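Local coordinates for flagellar hook protein FlgE (Caulobacter crescentus CB15, PDB 5AY6) that builds the flagellar hook, which probably acts as a universal joint passing torque from the motor to the filament, at residues A[4-10]-A[299-305]; A[173-177]-A[272-277]; A[182-186]-A[198-203]; A[205-209]-A[264-270]. All coordinates share one frame; numbering follows the deposited sequence.

In the fold
Contact 3 is the buried one, between neighbouring strands of a five-stranded antiparallel sheet. Contacts 1, 2 and 4 are partly buried. Contact 1 joins the first and last strands of the fragment, and the other three are nested inside the loop it closes. T4 links contacts 1 and 2, bonding S174 and Q277. Contact 2 reaches the sheet of contact 3, where L173 packs on V183. Contacts 2 and 4 share the long loop before strand 277-291, and W268 lies against I274 and Q277. Contacts 1 and 3 use strand ladders plus polar side chains. Contact 2 relies on side chains that bond backbone, and contact 4 has one isolated bridge and an asparagine.

Contact 1: residues A[4-10]-A[299-305]; sequences TTRVGVN and VQSVNTN
V7, G8, V9 and N10 pair with T304, N303, V302 and S301 in an antiparallel beta ladder that ends in a classic beta bulge. The N-to-C directions of the strands differ by 167°. In the hydrogen-bonded pair of G8 and N303, G8 N lies 2.8 Å from N303 O, and N303 N bonds back to G8 O. N10 and S301 make the next such pair. Here lies the bulge: S301 N and Q300 N both donate to N10 O, Q300 N from 2.8 Å. The N10 side chain works at the same end. With chi1 at -50°, its CG sits beside the backbone N and the amide reaches over to the side chains of S301 and N303 on the same face. ND2 donates to S301 OG at 2.8 Å and to N303 OD1 at 3.0 Å. Both acceptors lie close to the N10 amide plane. The amides of N10 and N303 are turned 66° against each other. N10 OD1 accepts from G289 N, so the amide is held at both its ends. At the far end N305 OD1 takes two backbone donors, T5 N at 2.7 Å and R6 N at 2.9 Å. They come from the same face of the N305 amide. On the valine side of the sheet, V7 CG1 touches T304 CG2 at 3.7 Å. Strand 277-291 flanks strand 6-12 on its other side, where D282 forms a salt bridge with R6. First and last strands side by side are expected of a domain set into a longer chain. The pair is an antiparallel ladder with a classic bulge, its strand 298-304 outermost in the sheet within this chain.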
loop_
_atom_site.group_PDB
_atom_site.type_symbol
_atom_site.label_atom_id
_atom_site.label_comp_id
_atom_site.label_asym_id
_atom_site.label_seq_id
_atom_site.Cartn_x
_atom_site.Cartn_y
_atom_site.Cartn_z
ATOM N N THR A 4 -28.672 -1.701 3.541
ATOM C CA THR A 4 -27.746 -2.741 3.104
ATOM C C THR A 4 -26.964 -3.349 4.265
ATOM O O THR A 4 -26.358 -2.634 5.065
ATOM C CB THR A 4 -26.754 -2.197 2.069
ATOM O OG1 THR A 4 -27.475 -1.598 0.987
ATOM C CG2 THR A 4 -25.871 -3.320 1.533
ATOM N N THR A 5 -26.969 -4.675 4.342
ATOM C CA THR A 5 -26.287 -5.375 5.421
ATOM C C THR A 5 -25.246 -6.368 4.909
ATOM O O THR A 5 -24.394 -6.826 5.664
ATOM C CB THR A 5 -27.291 -6.123 6.310
ATOM O OG1 THR A 5 -28.050 -7.031 5.504
ATOM C CG2 THR A 5 -28.244 -5.140 6.977
ATOM N N ARG A 6 -25.319 -6.715 3.629
ATOM C CA ARG A 6 -24.369 -7.665 3.070
ATOM C C ARG A 6 -24.154 -7.439 1.585
ATOM O O ARG A 6 -25.113 -7.319 0.824
ATOM C CB ARG A 6 -24.836 -9.104 3.308
ATOM C CG ARG A 6 -23.876 -10.152 2.771
ATOM C CD ARG A 6 -24.285 -11.563 3.179
ATOM N NE ARG A 6 -23.373 -12.562 2.631
ATOM C CZ ARG A 6 -23.269 -13.812 3.078
ATOM N NH1 ARG A 6 -24.028 -14.225 4.082
ATOM N NH2 ARG A 6 -22.410 -14.653 2.511
ATOM N N VAL A 7 -22.890 -7.384 1.179
ATOM C CA VAL A 7 -22.552 -7.239 -0.229
ATOM C C VAL A 7 -21.588 -8.332 -0.662
ATOM O O VAL A 7 -20.711 -8.743 0.096
ATOM C CB VAL A 7 -21.936 -5.852 -0.547
ATOM C CG1 VAL A 7 -22.871 -4.736 -0.102
ATOM C CG2 VAL A 7 -20.586 -5.694 0.113
ATOM N N GLY A 8 -21.782 -8.825 -1.880
ATOM C CA GLY A 8 -20.883 -9.805 -2.450
ATOM C C GLY A 8 -20.184 -9.184 -3.639
ATOM O O GLY A 8 -20.833 -8.676 -4.554
ATOM N N VAL A 9 -18.857 -9.200 -3.625
ATOM C CA VAL A 9 -18.110 -8.643 -4.738
ATOM C C VAL A 9 -17.715 -9.743 -5.701
ATOM O O VAL A 9 -17.052 -10.705 -5.319
ATOM C CB VAL A 9 -16.848 -7.899 -4.281
ATOM C CG1 VAL A 9 -15.990 -7.545 -5.483
ATOM C CG2 VAL A 9 -17.221 -6.642 -3.500
ATOM N N ASN A 10 -18.135 -9.596 -6.949
ATOM C CA ASN A 10 -17.742 -10.519 -8.002
ATOM C C ASN A 10 -16.938 -9.780 -9.057
ATOM O O ASN A 10 -17.499 -9.069 -9.892
ATOM C CB ASN A 10 -18.971 -11.178 -8.622
ATOM C CG ASN A 10 -19.899 -11.765 -7.580
ATOM O OD1 ASN A 10 -19.464 -12.471 -6.670
ATOM N ND2 ASN A 10 -21.186 -11.459 -7.699
ATOM N N VAL A 299 -15.421 -5.686 -13.163
ATOM C CA VAL A 299 -16.460 -5.978 -12.187
ATOM C C VAL A 299 -17.566 -6.776 -12.870
ATOM O O VAL A 299 -18.265 -6.262 -13.741
ATOM C CB VAL A 299 -17.043 -4.692 -11.571
ATOM C CG1 VAL A 299 -18.148 -5.028 -10.573
ATOM C CG2 VAL A 299 -15.945 -3.878 -10.907
ATOM N N GLN A 300 -17.713 -8.039 -12.483
ATOM C CA GLN A 300 -18.746 -8.893 -13.058
ATOM C C GLN A 300 -20.111 -8.520 -12.496
ATOM O O GLN A 300 -21.071 -8.348 -13.244
ATOM C CB GLN A 300 -18.424 -10.362 -12.792
ATOM C CG GLN A 300 -17.052 -10.765 -13.316
ATOM C CD GLN A 300 -16.387 -11.838 -12.481
ATOM O OE1 GLN A 300 -16.994 -12.402 -11.569
ATOM N NE2 GLN A 300 -15.126 -12.123 -12.784
ATOM N N SER A 301 -20.185 -8.384 -11.174
ATOM C CA SER A 301 -21.401 -7.924 -10.512
ATOM C C SER A 301 -21.153 -7.633 -9.037
ATOM O O SER A 301 -20.171 -8.096 -8.455
ATOM C CB SER A 301 -22.523 -8.959 -10.635
ATOM O OG SER A 301 -22.240 -10.107 -9.854
ATOM N N VAL A 302 -22.059 -6.865 -8.441
ATOM C CA VAL A 302 -22.057 -6.646 -7.003
ATOM C C VAL A 302 -23.432 -7.017 -6.457
ATOM O O VAL A 302 -24.438 -6.412 -6.824
ATOM C CB VAL A 302 -21.710 -5.184 -6.639
ATOM C CG1 VAL A 302 -21.703 -4.996 -5.129
ATOM C CG2 VAL A 302 -20.358 -4.795 -7.228
ATOM N N ASN A 303 -23.479 -8.037 -5.607
ATOM C CA ASN A 303 -24.732 -8.424 -4.975
ATOM C C ASN A 303 -24.926 -7.631 -3.696
ATOM O O ASN A 303 -23.979 -7.435 -2.946
ATOM C CB ASN A 303 -24.760 -9.919 -4.647
ATOM C CG ASN A 303 -24.566 -10.798 -5.864
ATOM O OD1 ASN A 303 -23.616 -11.580 -5.930
ATOM N ND2 ASN A 303 -25.480 -10.697 -6.823
ATOM N N THR A 304 -26.147 -7.171 -3.452
ATOM C CA THR A 304 -26.505 -6.564 -2.176
ATOM C C THR A 304 -27.814 -7.199 -1.717
ATOM O O THR A 304 -28.577 -7.707 -2.543
ATOM C CB THR A 304 -26.655 -5.029 -2.284
ATOM O OG1 THR A 304 -27.708 -4.723 -3.203
ATOM C CG2 THR A 304 -25.358 -4.379 -2.790
ATOM N N ASN A 305 -28.069 -7.207 -0.410
ATOM C CA ASN A 305 -29.331 -7.747 0.129
ATOM C C ASN A 305 -30.517 -6.844 -0.204
ATOM O O ASN A 305 -30.356 -5.635 -0.417
ATOM C CB ASN A 305 -29.210 -7.927 1.631
ATOM C CG ASN A 305 -28.902 -6.623 2.326
ATOM O OD1 ASN A 305 -27.786 -6.120 2.250
ATOM N ND2 ASN A 305 -29.905 -6.046 2.982
HETATM O O HOH W 1 -28.858 -3.075 -0.616
HETATM O O HOH W 2 -21.194 -12.836 -4.078
#

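Contact 2: residues A[173-177]-A[272-277]; sequences LSDSK and LGIDEQ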
loop_
_atom_site.group_PDB
_atom_site.type_symbol
_atom_site.label_atom_id
_atom_site.label_comp_id
_atom_site.label_asym_id
_atom_site.label_seq_id
_atom_site.Cartn_x
_atom_site.Cartn_y
_atom_site.Cartn_z
ATOM N N LEU A 173 -24.516 1.484 -1.106
ATOM C CA LEU A 173 -25.248 1.106 0.095
ATOM C C LEU A 173 -26.530 1.919 0.215
ATOM O O LEU A 173 -26.539 3.116 -0.072
ATOM C CB LEU A 173 -24.392 1.317 1.348
ATOM C CG LEU A 173 -23.038 0.620 1.476
ATOM C CD1 LEU A 173 -22.384 0.987 2.802
ATOM C CD2 LEU A 173 -23.187 -0.882 1.358
ATOM N N SER A 174 -27.612 1.270 0.632
ATOM C CA SER A 174 -28.806 1.993 1.048
ATOM C C SER A 174 -28.721 2.232 2.547
ATOM O O SER A 174 -28.527 1.294 3.315
ATOM C CB SER A 174 -30.078 1.220 0.697
ATOM O OG SER A 174 -30.191 1.053 -0.703
ATOM N N ASP A 175 -28.853 3.483 2.969
ATOM C CA ASP A 175 -28.714 3.792 4.388
ATOM C C ASP A 175 -30.049 3.643 5.098
ATOM O O ASP A 175 -31.022 3.170 4.512
ATOM C CB ASP A 175 -28.141 5.202 4.592
ATOM C CG ASP A 175 -28.940 6.280 3.880
ATOM O OD1 ASP A 175 -30.183 6.195 3.847
ATOM O OD2 ASP A 175 -28.314 7.228 3.361
ATOM N N SER A 176 -30.097 4.060 6.358
ATOM C CA SER A 176 -31.301 3.903 7.169
ATOM C C SER A 176 -32.445 4.813 6.719
ATOM O O SER A 176 -33.562 4.690 7.212
ATOM C CB SER A 176 -30.979 4.164 8.638
ATOM O OG SER A 176 -30.449 5.470 8.811
ATOM N N LYS A 177 -32.164 5.730 5.798
ATOM C CA LYS A 177 -33.199 6.608 5.255
ATOM C C LYS A 177 -33.560 6.228 3.826
ATOM O O LYS A 177 -34.466 6.807 3.230
ATOM C CB LYS A 177 -32.754 8.070 5.296
ATOM C CG LYS A 177 -32.710 8.670 6.686
ATOM C CD LYS A 177 -32.263 10.120 6.642
ATOM C CE LYS A 177 -32.382 10.771 8.011
ATOM N NZ LYS A 177 -31.877 12.172 8.013
ATOM N N LEU A 272 -26.107 13.893 7.245
ATOM C CA LEU A 272 -26.837 12.755 6.700
ATOM C C LEU A 272 -27.882 12.252 7.693
ATOM O O LEU A 272 -28.958 11.803 7.296
ATOM C CB LEU A 272 -25.874 11.624 6.321
ATOM C CG LEU A 272 -24.780 12.003 5.323
ATOM C CD1 LEU A 272 -23.779 10.871 5.147
ATOM C CD2 LEU A 272 -25.386 12.390 3.978
ATOM N N GLY A 273 -27.557 12.333 8.984
ATOM C CA GLY A 273 -28.481 11.969 10.047
ATOM C C GLY A 273 -28.955 10.529 9.979
ATOM O O GLY A 273 -30.121 10.237 10.248
ATOM N N ILE A 274 -28.043 9.629 9.624
ATOM C CA ILE A 274 -28.378 8.222 9.418
ATOM C C ILE A 274 -27.754 7.320 10.478
ATOM O O ILE A 274 -26.830 7.726 11.190
ATOM C CB ILE A 274 -27.932 7.744 8.024
ATOM C CG1 ILE A 274 -26.445 8.033 7.813
ATOM C CG2 ILE A 274 -28.755 8.427 6.940
ATOM C CD1 ILE A 274 -25.920 7.610 6.447
ATOM N N ASP A 275 -28.268 6.094 10.566
ATOM C CA ASP A 275 -27.891 5.144 11.614
ATOM C C ASP A 275 -26.572 4.433 11.357
ATOM O O ASP A 275 -26.054 4.435 10.242
ATOM C CB ASP A 275 -28.982 4.084 11.788
ATOM C CG ASP A 275 -30.303 4.672 12.244
ATOM O OD1 ASP A 275 -30.289 5.708 12.939
ATOM O OD2 ASP A 275 -31.358 4.091 11.903
ATOM N N GLU A 276 -26.049 3.812 12.410
ATOM C CA GLU A 276 -24.908 2.923 12.300
ATOM C C GLU A 276 -25.173 1.896 11.213
ATOM O O GLU A 276 -26.288 1.384 11.093
ATOM C CB GLU A 276 -24.636 2.232 13.635
ATOM C CG GLU A 276 -23.634 1.097 13.567
ATOM C CD GLU A 276 -23.296 0.561 14.942
ATOM O OE1 GLU A 276 -22.981 1.383 15.823
ATOM O OE2 GLU A 276 -23.351 -0.671 15.143
ATOM N N GLN A 277 -24.156 1.609 10.412
ATOM C CA GLN A 277 -24.311 0.674 9.310
ATOM C C GLN A 277 -23.207 -0.375 9.303
ATOM O O GLN A 277 -22.104 -0.133 8.818
ATOM C CB GLN A 277 -24.341 1.423 7.979
ATOM C CG GLN A 277 -24.702 0.544 6.784
ATOM C CD GLN A 277 -25.689 1.206 5.836
ATOM O OE1 GLN A 277 -25.943 2.411 5.918
ATOM N NE2 GLN A 277 -26.261 0.411 4.933
HETATM O O HOH W 3 -27.581 4.086 7.858
HETATM O O HOH W 4 -32.536 12.180 11.000
#
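S174, S176 and K177 each make a hydrogen bond to the loop 272-277, at an Asx turn that follows strand 167-174. Q277 NE2 donates to S174 O at 2.9 Å, and the bond is fairly straight (166° at the hydrogen). The acceptor lies near the Q277 amide plane, but NE2 sits above the plane of the S174 carbonyl. The same NE2 also donates to T4 O, so both of its N-H groups have partners. S176 OG accepts from D275 N at 2.9 Å, again nearly straight. A chi1 of 58° turns OG to D275 N. K177 runs extended beyond CG over the loop, and its NZ donates to L272 O at 3.0 Å. One water ties the pieces further: it accepts from S176 N and donates to D275 O and Q277 OE1. The Asx turn is closed by K177 N, which donates to D175 OD1 at 2.8 Å. D175 OD2 forms a salt bridge with R181, so each carboxylate oxygen has a partner. Around these bonds, the methyl groups of I274 pack on the carbon atoms of D175 and K177. I274 crosses the D175 side chain at about a right angle and sits against it with two branches. The K177 chain passes the same residue, with CD near I274 CG2. I274 CG2 is 3.7 Å from D175 CG, and I274 CD1 is 3.8 Å from D175 CB.

Contact 3: residues A[182-186]-A[198-203]; sequences TVTLS and AELRAK
T184 and S186 face R201 and E199 as the hydrogen-bonded pairs of an antiparallel beta hairpin. Two backbone bonds are short: T184 N to R201 O is 2.7 Å, and S186 N to E199 O is 2.8 Å. The return bonds run from R201 N and E199 N. Toward the open end the ladder frays. The bond from K203 N to T182 O is weak there, and one water bridges the same two atoms.

The polar side chains meet on the face of T184, S186 and R201. R201 NE donates to S186 OG at 2.8 Å, and OG lies near the guanidinium plane. T184 lies alongside R201, and its CB rests 3.7 Å above the guanidinium plane. R201 is extended from CG to NE, which carries the group past T184 to S186. E168 OE2 takes a salt bridge from R201 NH2 and a hydrogen bond from S186 OG, fixing both.

The apolar side chains meet on the other face. L185 CD1 touches L200 CD2 at 3.9 Å and A198 CB at 4.2 Å.

Strand 167-174 borders 180-189, and strand 214-222 borders 195-202. Helix 152-157 covers the polar face, where Y145 OH and M152 N bond E199 OE2, and S153 OG bonds OE1.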
loop_
_atom_site.group_PDB
_atom_site.type_symbol
_atom_site.label_atom_id
_atom_site.label_comp_id
_atom_site.label_asym_id
_atom_site.label_seq_id
_atom_site.Cartn_x
_atom_site.Cartn_y
_atom_site.Cartn_z
ATOM N N THR A 182 -22.193 5.686 -1.476
ATOM C CA THR A 182 -21.283 4.887 -2.279
ATOM C C THR A 182 -20.006 4.596 -1.506
ATOM O O THR A 182 -19.292 5.508 -1.088
ATOM C CB THR A 182 -20.938 5.574 -3.610
ATOM O OG1 THR A 182 -22.133 5.732 -4.384
ATOM C CG2 THR A 182 -19.944 4.730 -4.393
ATOM N N VAL A 183 -19.745 3.312 -1.299
ATOM C CA VAL A 183 -18.489 2.860 -0.724
ATOM C C VAL A 183 -17.674 2.277 -1.864
ATOM O O VAL A 183 -18.217 1.611 -2.739
ATOM C CB VAL A 183 -18.720 1.828 0.405
ATOM C CG1 VAL A 183 -17.425 1.124 0.793
ATOM C CG2 VAL A 183 -19.333 2.517 1.613
ATOM N N THR A 184 -16.379 2.568 -1.887
ATOM C CA THR A 184 -15.545 2.105 -2.979
ATOM C C THR A 184 -14.392 1.265 -2.460
ATOM O O THR A 184 -13.783 1.582 -1.441
ATOM C CB THR A 184 -14.993 3.290 -3.807
ATOM O OG1 THR A 184 -16.082 4.104 -4.251
ATOM C CG2 THR A 184 -14.227 2.795 -5.025
ATOM N N LEU A 185 -14.116 0.170 -3.157
ATOM C CA LEU A 185 -12.921 -0.614 -2.907
ATOM C C LEU A 185 -11.873 -0.226 -3.945
ATOM O O LEU A 185 -12.026 -0.533 -5.129
ATOM C CB LEU A 185 -13.227 -2.112 -2.971
ATOM C CG LEU A 185 -12.036 -3.072 -2.882
ATOM C CD1 LEU A 185 -11.269 -2.881 -1.585
ATOM C CD2 LEU A 185 -12.511 -4.522 -3.023
ATOM N N SER A 186 -10.827 0.463 -3.498
ATOM C CA SER A 186 -9.792 0.975 -4.389
ATOM C C SER A 186 -8.518 0.167 -4.217
ATOM O O SER A 186 -8.089 -0.093 -3.091
ATOM C CB SER A 186 -9.524 2.459 -4.110
ATOM O OG SER A 186 -10.691 3.226 -4.337
ATOM N N ALA A 198 -4.937 -2.196 -0.861
ATOM C CA ALA A 198 -6.363 -1.902 -0.946
ATOM C C ALA A 198 -6.823 -0.869 0.071
ATOM O O ALA A 198 -6.268 -0.763 1.164
ATOM C CB ALA A 198 -7.164 -3.183 -0.776
ATOM N N GLU A 199 -7.834 -0.096 -0.310
ATOM C CA GLU A 199 -8.515 0.795 0.618
ATOM C C GLU A 199 -10.018 0.665 0.447
ATOM O O GLU A 199 -10.518 0.516 -0.670
ATOM C CB GLU A 199 -8.094 2.256 0.406
ATOM C CG GLU A 199 -6.607 2.503 0.570
ATOM C CD GLU A 199 -6.181 3.903 0.159
ATOM O OE1 GLU A 199 -6.955 4.867 0.360
ATOM O OE2 GLU A 199 -5.060 4.034 -0.367
ATOM N N LEU A 200 -10.731 0.700 1.563
ATOM C CA LEU A 200 -12.167 0.895 1.537
ATOM C C LEU A 200 -12.421 2.357 1.879
ATOM O O LEU A 200 -11.768 2.906 2.760
ATOM C CB LEU A 200 -12.871 -0.040 2.518
ATOM C CG LEU A 200 -13.018 -1.487 2.036
ATOM C CD1 LEU A 200 -13.452 -2.381 3.186
ATOM C CD2 LEU A 200 -14.011 -1.561 0.890
ATOM N N ARG A 201 -13.345 2.993 1.171
ATOM C CA ARG A 201 -13.574 4.415 1.369
ATOM C C ARG A 201 -15.003 4.813 1.036
ATOM O O ARG A 201 -15.602 4.295 0.094
ATOM C CB ARG A 201 -12.595 5.238 0.516
ATOM C CG ARG A 201 -12.718 4.985 -0.988
ATOM C CD ARG A 201 -11.620 5.686 -1.790
ATOM N NE ARG A 201 -11.845 5.570 -3.231
ATOM C CZ ARG A 201 -12.677 6.348 -3.916
ATOM N NH1 ARG A 201 -13.365 7.291 -3.288
ATOM N NH2 ARG A 201 -12.829 6.183 -5.227
ATOM N N ALA A 202 -15.541 5.731 1.828
ATOM C CA ALA A 202 -16.804 6.380 1.519
ATOM C C ALA A 202 -16.508 7.602 0.666
ATOM O O ALA A 202 -15.348 7.957 0.475
ATOM C CB ALA A 202 -17.537 6.776 2.793
ATOM N N LYS A 203 -17.552 8.238 0.152
ATOM C CA LYS A 203 -17.385 9.483 -0.586
ATOM C C LYS A 203 -16.765 10.533 0.333
ATOM O O LYS A 203 -17.166 10.653 1.494
ATOM C CB LYS A 203 -18.731 9.963 -1.141
ATOM C CG LYS A 203 -18.684 11.315 -1.844
ATOM C CD LYS A 203 -19.951 11.574 -2.649
ATOM C CE LYS A 203 -19.888 12.923 -3.357
ATOM N NZ LYS A 203 -20.949 13.066 -4.393
HETATM O O HOH W 5 -20.294 7.298 1.095
HETATM O O HOH W 6 -16.965 5.781 -2.463
#

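Contact 4: residues A[205-209]-A[264-270]; sequences GDLAN and TPPTWAD
N209 and T267 meet through the asparagine amide, which is turned to the backbone of loop 264-270. N209 CG lies between its backbone N and carbonyl carbon (chi1 57°), and this brings OD1 to T267 N at 2.8 Å. The donor stands above the plane of the amide carbonyl. On the same side chain, N209 CB touches T264 CG2 at 3.6 Å. T267 OG1 turns back within its own loop and donates to P265 O. L207 and P266 lie side by side and point the same way, with L207 CD1 4.1 Å from P266 CB. L207 has its CB against T267 O, while the rest of its side chain leads on to I245. W268 presents an edge to the other loop. D206 O lies near the indole plane, 3.5 Å from W268 CE3. Beyond this the ring packs on I245 and I274. The two small side chains complete the fit. A208 CB meets W268 O, and A269 CB sits 3.5 Å from G205 O. The backbone is joined at L207 and W268. A208 N donates to T267 O at 2.6 Å, a short and nearly straight bond. A269 N donates to D206 O at 2.8 Å, from above the carbonyl plane. These two bonds flank a single bridge and do not grow into a sheet. S248 OG bonds A269 O, and K246 adds backbone bonds to P266 and W268. The arrangement is an isolated beta bridge between two irregular loops, carried one step further by the N209 side chain.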
loop_
_atom_site.group_PDB
_atom_site.type_symbol
_atom_site.label_atom_id
_atom_site.label_comp_id
_atom_site.label_asym_id
_atom_site.label_seq_id
_atom_site.Cartn_x
_atom_site.Cartn_y
_atom_site.Cartn_z
ATOM N N GLY A 205 -16.211 13.483 2.525
ATOM C CA GLY A 205 -17.234 14.296 3.156
ATOM C C GLY A 205 -18.417 13.519 3.715
ATOM O O GLY A 205 -19.189 14.058 4.508
ATOM N N ASP A 206 -18.580 12.264 3.299
ATOM C CA ASP A 206 -19.654 11.424 3.841
ATOM C C ASP A 206 -19.345 10.936 5.256
ATOM O O ASP A 206 -20.236 10.446 5.957
ATOM C CB ASP A 206 -19.921 10.219 2.939
ATOM C CG ASP A 206 -21.006 10.484 1.912
ATOM O OD1 ASP A 206 -21.232 11.662 1.570
ATOM O OD2 ASP A 206 -21.633 9.506 1.442
ATOM N N LEU A 207 -18.088 11.063 5.668
ATOM C CA LEU A 207 -17.680 10.712 7.026
ATOM C C LEU A 207 -17.354 11.961 7.838
ATOM O O LEU A 207 -16.752 12.902 7.329
ATOM C CB LEU A 207 -16.462 9.788 7.015
ATOM C CG LEU A 207 -16.527 8.470 6.245
ATOM C CD1 LEU A 207 -15.232 7.685 6.446
ATOM C CD2 LEU A 207 -17.731 7.645 6.663
ATOM N N ALA A 208 -17.735 11.956 9.108
ATOM C CA ALA A 208 -17.493 13.099 9.982
ATOM C C ALA A 208 -16.062 13.145 10.511
ATOM O O ALA A 208 -15.570 14.203 10.895
ATOM C CB ALA A 208 -18.471 13.078 11.146
ATOM N N ASN A 209 -15.396 11.997 10.532
ATOM C CA ASN A 209 -14.126 11.859 11.246
ATOM C C ASN A 209 -12.873 12.126 10.411
ATOM O O ASN A 209 -11.759 12.137 10.941
ATOM C CB ASN A 209 -14.038 10.462 11.843
ATOM C CG ASN A 209 -14.171 9.384 10.794
ATOM O OD1 ASN A 209 -15.251 9.171 10.244
ATOM N ND2 ASN A 209 -13.070 8.700 10.503
ATOM N N THR A 264 -10.402 7.351 15.866
ATOM C CA THR A 264 -11.814 7.618 15.667
ATOM C C THR A 264 -12.305 6.798 14.490
ATOM O O THR A 264 -11.781 6.930 13.382
ATOM C CB THR A 264 -12.088 9.101 15.414
ATOM O OG1 THR A 264 -11.594 9.870 16.521
ATOM C CG2 THR A 264 -13.578 9.331 15.270
ATOM N N PRO A 265 -13.289 5.919 14.738
ATOM C CA PRO A 265 -13.807 5.032 13.693
ATOM C C PRO A 265 -14.556 5.810 12.624
ATOM O O PRO A 265 -14.968 6.944 12.882
ATOM C CB PRO A 265 -14.758 4.104 14.458
ATOM C CG PRO A 265 -15.216 4.928 15.620
ATOM C CD PRO A 265 -13.991 5.723 16.020
ATOM N N PRO A 266 -14.723 5.212 11.435
ATOM C CA PRO A 266 -15.564 5.819 10.402
ATOM C C PRO A 266 -16.944 6.122 10.959
ATOM O O PRO A 266 -17.604 5.236 11.506
ATOM C CB PRO A 266 -15.621 4.741 9.306
ATOM C CG PRO A 266 -15.216 3.471 9.992
ATOM C CD PRO A 266 -14.219 3.892 11.026
ATOM N N THR A 267 -17.352 7.379 10.843
ATOM C CA THR A 267 -18.595 7.860 11.424
ATOM C C THR A 267 -19.323 8.700 10.375
ATOM O O THR A 267 -18.725 9.600 9.799
ATOM C CB THR A 267 -18.322 8.706 12.693
ATOM O OG1 THR A 267 -17.519 7.956 13.621
ATOM C CG2 THR A 267 -19.619 9.129 13.362
ATOM N N TRP A 268 -20.595 8.394 10.119
ATOM C CA TRP A 268 -21.394 9.120 9.129
ATOM C C TRP A 268 -21.424 10.618 9.421
ATOM O O TRP A 268 -21.499 11.033 10.575
ATOM C CB TRP A 268 -22.836 8.598 9.091
ATOM C CG TRP A 268 -23.030 7.229 8.511
ATOM C CD1 TRP A 268 -23.639 6.163 9.115
ATOM C CD2 TRP A 268 -22.642 6.782 7.209
ATOM N NE1 TRP A 268 -23.648 5.081 8.270
ATOM C CE2 TRP A 268 -23.043 5.434 7.087
ATOM C CE3 TRP A 268 -21.993 7.387 6.125
ATOM C CZ2 TRP A 268 -22.814 4.680 5.940
ATOM C CZ3 TRP A 268 -21.766 6.636 4.980
ATOM C CH2 TRP A 268 -22.177 5.298 4.899
ATOM N N ALA A 269 -21.371 11.427 8.369
ATOM C CA ALA A 269 -21.466 12.872 8.523
ATOM C C ALA A 269 -22.754 13.237 9.252
ATOM O O ALA A 269 -23.798 12.625 9.023
ATOM C CB ALA A 269 -21.405 13.561 7.169
ATOM N N ASP A 270 -22.668 14.211 10.149
ATOM C CA ASP A 270 -23.833 14.708 10.879
ATOM C C ASP A 270 -25.044 15.009 10.003
ATOM O O ASP A 270 -26.174 14.625 10.325
ATOM C CB ASP A 270 -23.476 15.984 11.628
ATOM C CG ASP A 270 -24.666 16.579 12.366
ATOM O OD1 ASP A 270 -25.408 15.822 13.032
ATOM O OD2 ASP A 270 -24.886 17.805 12.249
#